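Local coordinates for protein SsfS6 (Streptomyces sp. SF2575, PDB 4FZR) that has the two-domain GT-B fold of glycosyltransferases and belongs to the family of erythromycin biosynthesis protein CIII, with a parallel sheet in each domain, at residues 98-103 with 158-163; 106-111 with 166-171. All coordinates share one frame; numbering follows the deposited sequence.

Interaction 1. Residues 98-103 with 158-163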
# COMPACT_ATOMS: atom_id res chain seq x y z
N GLU A 98 -1.13 14.25 31.51
CA GLU A 98 -2.54 13.95 31.76
C GLU A 98 -3.42 14.85 30.91
O GLU A 98 -4.47 14.42 30.41
CB GLU A 98 -2.86 14.12 33.25
CG GLU A 98 -2.15 13.12 34.15
CD GLU A 98 -2.19 13.49 35.62
OE1 GLU A 98 -2.23 14.70 35.94
OE2 GLU A 98 -2.18 12.57 36.47
N HIS A 99 -3.00 16.09 30.74
CA HIS A 99 -3.70 17.04 29.89
C HIS A 99 -3.83 16.47 28.47
O HIS A 99 -4.92 16.43 27.90
CB HIS A 99 -2.95 18.37 29.86
CG HIS A 99 -3.57 19.40 28.98
ND1 HIS A 99 -2.96 19.87 27.83
CD2 HIS A 99 -4.74 20.08 29.07
CE1 HIS A 99 -3.73 20.77 27.26
NE2 HIS A 99 -4.82 20.92 27.99
N ILE A 100 -2.70 16.03 27.93
CA ILE A 100 -2.66 15.39 26.62
C ILE A 100 -3.58 14.17 26.57
O ILE A 100 -4.35 14.00 25.62
CB ILE A 100 -1.23 14.93 26.28
CG1 ILE A 100 -0.36 16.13 25.92
CG2 ILE A 100 -1.24 13.92 25.13
CD1 ILE A 100 1.11 15.80 25.73
N GLY A 101 -3.50 13.34 27.60
CA GLY A 101 -4.31 12.13 27.67
C GLY A 101 -5.80 12.41 27.58
O GLY A 101 -6.53 11.68 26.91
N ARG A 102 -6.25 13.45 28.26
CA ARG A 102 -7.67 13.79 28.26
C ARG A 102 -8.09 14.29 26.88
O ARG A 102 -9.23 14.06 26.46
CB ARG A 102 -7.98 14.84 29.34
CG ARG A 102 -7.73 14.35 30.76
CD ARG A 102 -8.32 15.28 31.80
NE ARG A 102 -7.69 16.59 31.82
CZ ARG A 102 -6.58 16.88 32.51
NH1 ARG A 102 -5.98 15.96 33.24
NH2 ARG A 102 -6.08 18.11 32.46
N GLY A 103 -7.18 14.94 26.18
CA GLY A 103 -7.41 15.34 24.80
C GLY A 103 -7.75 14.13 23.94
O GLY A 103 -8.78 14.09 23.29
N GLU A 158 2.48 5.80 30.14
CA GLU A 158 1.24 5.19 30.59
C GLU A 158 0.31 6.27 31.15
O GLU A 158 -0.89 6.07 31.28
CB GLU A 158 1.51 4.13 31.66
CG GLU A 158 1.92 4.70 33.02
CD GLU A 158 2.31 3.62 34.02
OE1 GLU A 158 1.85 2.47 33.87
OE2 GLU A 158 3.08 3.94 34.95
N LEU A 159 0.89 7.42 31.49
CA LEU A 159 0.13 8.55 32.03
C LEU A 159 -0.86 9.10 31.01
O LEU A 159 -1.97 9.50 31.36
CB LEU A 159 1.07 9.66 32.48
CG LEU A 159 1.33 9.73 33.98
CD1 LEU A 159 0.07 10.17 34.72
CD2 LEU A 159 1.83 8.39 34.51
N ILE A 160 -0.46 9.12 29.74
CA ILE A 160 -1.33 9.60 28.68
C ILE A 160 -2.51 8.66 28.50
O ILE A 160 -3.66 9.09 28.50
CB ILE A 160 -0.56 9.73 27.34
CG1 ILE A 160 0.55 10.78 27.46
CG2 ILE A 160 -1.52 10.10 26.21
CD1 ILE A 160 1.33 11.02 26.18
N LYS A 161 -2.22 7.37 28.36
CA LYS A 161 -3.25 6.36 28.19
C LYS A 161 -4.22 6.35 29.37
O LYS A 161 -5.43 6.37 29.18
CB LYS A 161 -2.61 4.98 28.01
CG LYS A 161 -3.59 3.86 27.71
CD LYS A 161 -2.89 2.74 26.95
CE LYS A 161 -3.09 1.39 27.61
NZ LYS A 161 -1.97 0.46 27.29
N SER A 162 -3.68 6.32 30.59
CA SER A 162 -4.52 6.24 31.78
C SER A 162 -5.36 7.50 31.97
O SER A 162 -6.51 7.42 32.40
CB SER A 162 -3.66 5.99 33.02
OG SER A 162 -2.72 7.04 33.23
N ALA A 163 -4.79 8.65 31.65
CA ALA A 163 -5.53 9.90 31.74
C ALA A 163 -6.66 9.89 30.72
O ALA A 163 -7.73 10.47 30.95
CB ALA A 163 -4.61 11.09 31.52

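Interaction 2. Residues 106-111 with 166-171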
# COMPACT_ATOMS: atom_id res chain seq x y z
N ARG A 106 -11.09 12.88 24.50
CA ARG A 106 -12.18 13.67 23.95
C ARG A 106 -12.25 13.52 22.43
O ARG A 106 -13.29 13.78 21.83
CB ARG A 106 -12.02 15.14 24.33
CG ARG A 106 -12.14 15.39 25.82
CD ARG A 106 -12.34 16.86 26.13
NE ARG A 106 -11.14 17.66 25.91
CZ ARG A 106 -10.16 17.81 26.80
NH1 ARG A 106 -10.23 17.21 27.99
NH2 ARG A 106 -9.11 18.56 26.51
N LEU A 107 -11.14 13.11 21.82
CA LEU A 107 -11.12 12.80 20.40
C LEU A 107 -12.06 11.64 20.12
O LEU A 107 -12.69 11.58 19.07
CB LEU A 107 -9.70 12.46 19.94
CG LEU A 107 -9.57 11.87 18.53
CD1 LEU A 107 -10.16 12.81 17.48
CD2 LEU A 107 -8.11 11.56 18.21
N VAL A 108 -12.14 10.72 21.07
CA VAL A 108 -13.02 9.56 20.95
C VAL A 108 -14.47 9.98 20.81
O VAL A 108 -15.24 9.36 20.07
CB VAL A 108 -12.90 8.66 22.19
CG1 VAL A 108 -13.85 7.48 22.07
CG2 VAL A 108 -11.46 8.19 22.36
N LEU A 109 -14.85 11.04 21.52
CA LEU A 109 -16.23 11.52 21.54
C LEU A 109 -16.67 12.05 20.18
O LEU A 109 -17.85 12.04 19.84
CB LEU A 109 -16.39 12.62 22.59
CG LEU A 109 -16.01 12.26 24.03
CD1 LEU A 109 -16.32 13.41 24.97
CD2 LEU A 109 -16.73 11.00 24.47
N ARG A 110 -15.71 12.54 19.40
CA ARG A 110 -15.99 13.05 18.07
C ARG A 110 -16.14 11.91 17.06
O ARG A 110 -16.77 12.08 16.01
CB ARG A 110 -14.87 13.98 17.61
CG ARG A 110 -14.56 15.11 18.59
CD ARG A 110 -15.67 16.16 18.63
NE ARG A 110 -15.63 17.04 17.46
CZ ARG A 110 -14.83 18.09 17.34
NH1 ARG A 110 -13.98 18.41 18.31
NH2 ARG A 110 -14.87 18.83 16.24
N MSE A 111 -15.58 10.74 17.39
CA MSE A 111 -15.46 9.65 16.42
C MSE A 111 -16.38 8.46 16.69
O MSE A 111 -16.77 7.76 15.76
CB MSE A 111 -14.01 9.14 16.41
CG MSE A 111 -13.03 10.00 15.63
SE MSE A 111 -11.20 9.33 15.73
CE MSE A 111 -10.41 10.43 14.32
N GLY A 166 -9.47 7.53 31.92
CA GLY A 166 -10.17 8.31 32.93
C GLY A 166 -11.24 9.20 32.33
O GLY A 166 -12.40 9.15 32.72
N GLU A 167 -10.83 10.03 31.38
CA GLU A 167 -11.74 10.97 30.71
C GLU A 167 -12.95 10.25 30.09
O GLU A 167 -14.01 10.85 29.93
CB GLU A 167 -10.99 11.75 29.63
CG GLU A 167 -11.80 12.86 28.97
CD GLU A 167 -11.91 14.10 29.82
OE1 GLU A 167 -11.66 14.02 31.05
OE2 GLU A 167 -12.24 15.18 29.27
N LEU A 168 -12.78 8.98 29.76
CA LEU A 168 -13.85 8.21 29.13
C LEU A 168 -14.68 7.42 30.14
O LEU A 168 -15.44 6.53 29.77
CB LEU A 168 -13.27 7.25 28.10
CG LEU A 168 -12.74 7.88 26.81
CD1 LEU A 168 -12.10 6.82 25.93
CD2 LEU A 168 -13.86 8.61 26.07
N ALA A 169 -14.55 7.78 31.42
CA ALA A 169 -15.21 7.03 32.49
C ALA A 169 -16.70 6.83 32.24
O ALA A 169 -17.21 5.71 32.39
CB ALA A 169 -14.97 7.71 33.85
N PRO A 170 -17.42 7.89 31.86
CA PRO A 170 -18.87 7.75 31.62
C PRO A 170 -19.22 6.76 30.51
O PRO A 170 -20.11 5.93 30.70
CB PRO A 170 -19.30 9.17 31.23
CG PRO A 170 -18.27 10.06 31.81
CD PRO A 170 -16.99 9.29 31.71
N GLU A 171 -18.54 6.85 29.37
CA GLU A 171 -18.86 5.98 28.23
C GLU A 171 -18.60 4.51 28.54
O GLU A 171 -19.28 3.63 28.01
CB GLU A 171 -18.08 6.40 26.98
CG GLU A 171 -18.66 7.62 26.28
CD GLU A 171 -18.49 8.90 27.07
OE1 GLU A 171 -17.49 9.01 27.82
OE2 GLU A 171 -19.35 9.80 26.95

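Interaction 1. Residues 98-103 with 158-163
Gly101 and Ile160 bring the two helices together, their CA atoms 4.0 Å apart. With no side chain in the way on helix 93-122 at this point, Gly101 CA sits 3.2 Å from Ile160 O, with the Ile160 CG2 methyl also against it. One turn on, Ala163 points its CB at the other helix and touches Glu98 O, 3.5 Å away. The short segments can therefore approach to 7.1 Å between axes, crossing at -45° with no hydrogen bond between them. On the buried flank, Ile100 CG2 meets Ile160 CG2 at 4.0 Å and is equally near Ile160 CD1. CG2 of Ile160 lies anti to its backbone N (chi1 -64° for CG1), which turns this branch onto the glycine while CD1 reaches on to Ile100; Leu97 and Tyr104 also touch Ile160. The outer flank is looser and partly exposed: the extended Glu98 chain lies across Leu159, whose CD1 touches both Glu98 CG and Glu98 OE2 at 3.7 Å, a contact of a methyl with the aliphatic chain and one carboxylate oxygen. Close helix crossing over small residues, a glycine on one helix and an alanine on the other, joins two helices of the Rossmann-like N-terminal domain of a GT-B fold.

Interaction 2. Residues 106-111 with 166-171
Arg106 reaches Glu167 across the end of helix 158-167, in the N-terminal Rossmann-like domain of the GT-B fold. Its CB leads to CG, which lies 3.5 Å from Glu167 OE2 and also near Glu167 CG. CD follows, 3.6 Å from the same Glu167 OE2, and the chain then bends at chi3 (-72°), bringing the guanidinium back beside the carboxylate. NE turns to another partner, the carbonyl oxygen of Val77, and NH1 closes the salt bridge with a bond of 3.1 Å to Glu167 OE2. The oxygen lies almost in the guanidinium plane, at its edge, but the N-H comes from above the carboxylate plane, and the two planes stand 69° apart. The same oxygen, OE2, thus accepts the N-H and rests against the arginine's CG and CD.

Deeper in, Leu168, where the chain leaves one helix and starts the next, divides its two methyls: CD1 meets Val108 CG2 at 3.9 Å, and CD2 packs on Val108 CB and Leu109 CD2. Leu138 and Thr135 of helix 135-143 also touch Val108. Glu171 is bent at chi2 and crosses Leu109 at about a right angle; its carboxylate is also salt-bridged to Arg82. The methyl Leu109 CD2 lies 3.8 Å from Glu171 CD.

Overall arrangement
Interactions 1 and 2 follow the same pair of elements: helix 93-122 supplies one side of both, and helix 158-167, continued by helix 169-173, supplies the other. Their centres are about 12 Å apart, and they meet where Arg102 CD of interaction 1 packs 3.6 Å from Glu167 OE1 of interaction 2. The contact changes in character along this path, from backbone close to backbone at 98-103 with 158-163 to side chains bridging a wider gap at 106-111 with 166-171, where the nearest CA atoms, of Arg106 and Glu167, are 7.3 Å apart. Interaction 1 also borders the loop holding Ala330, which touches Ile100.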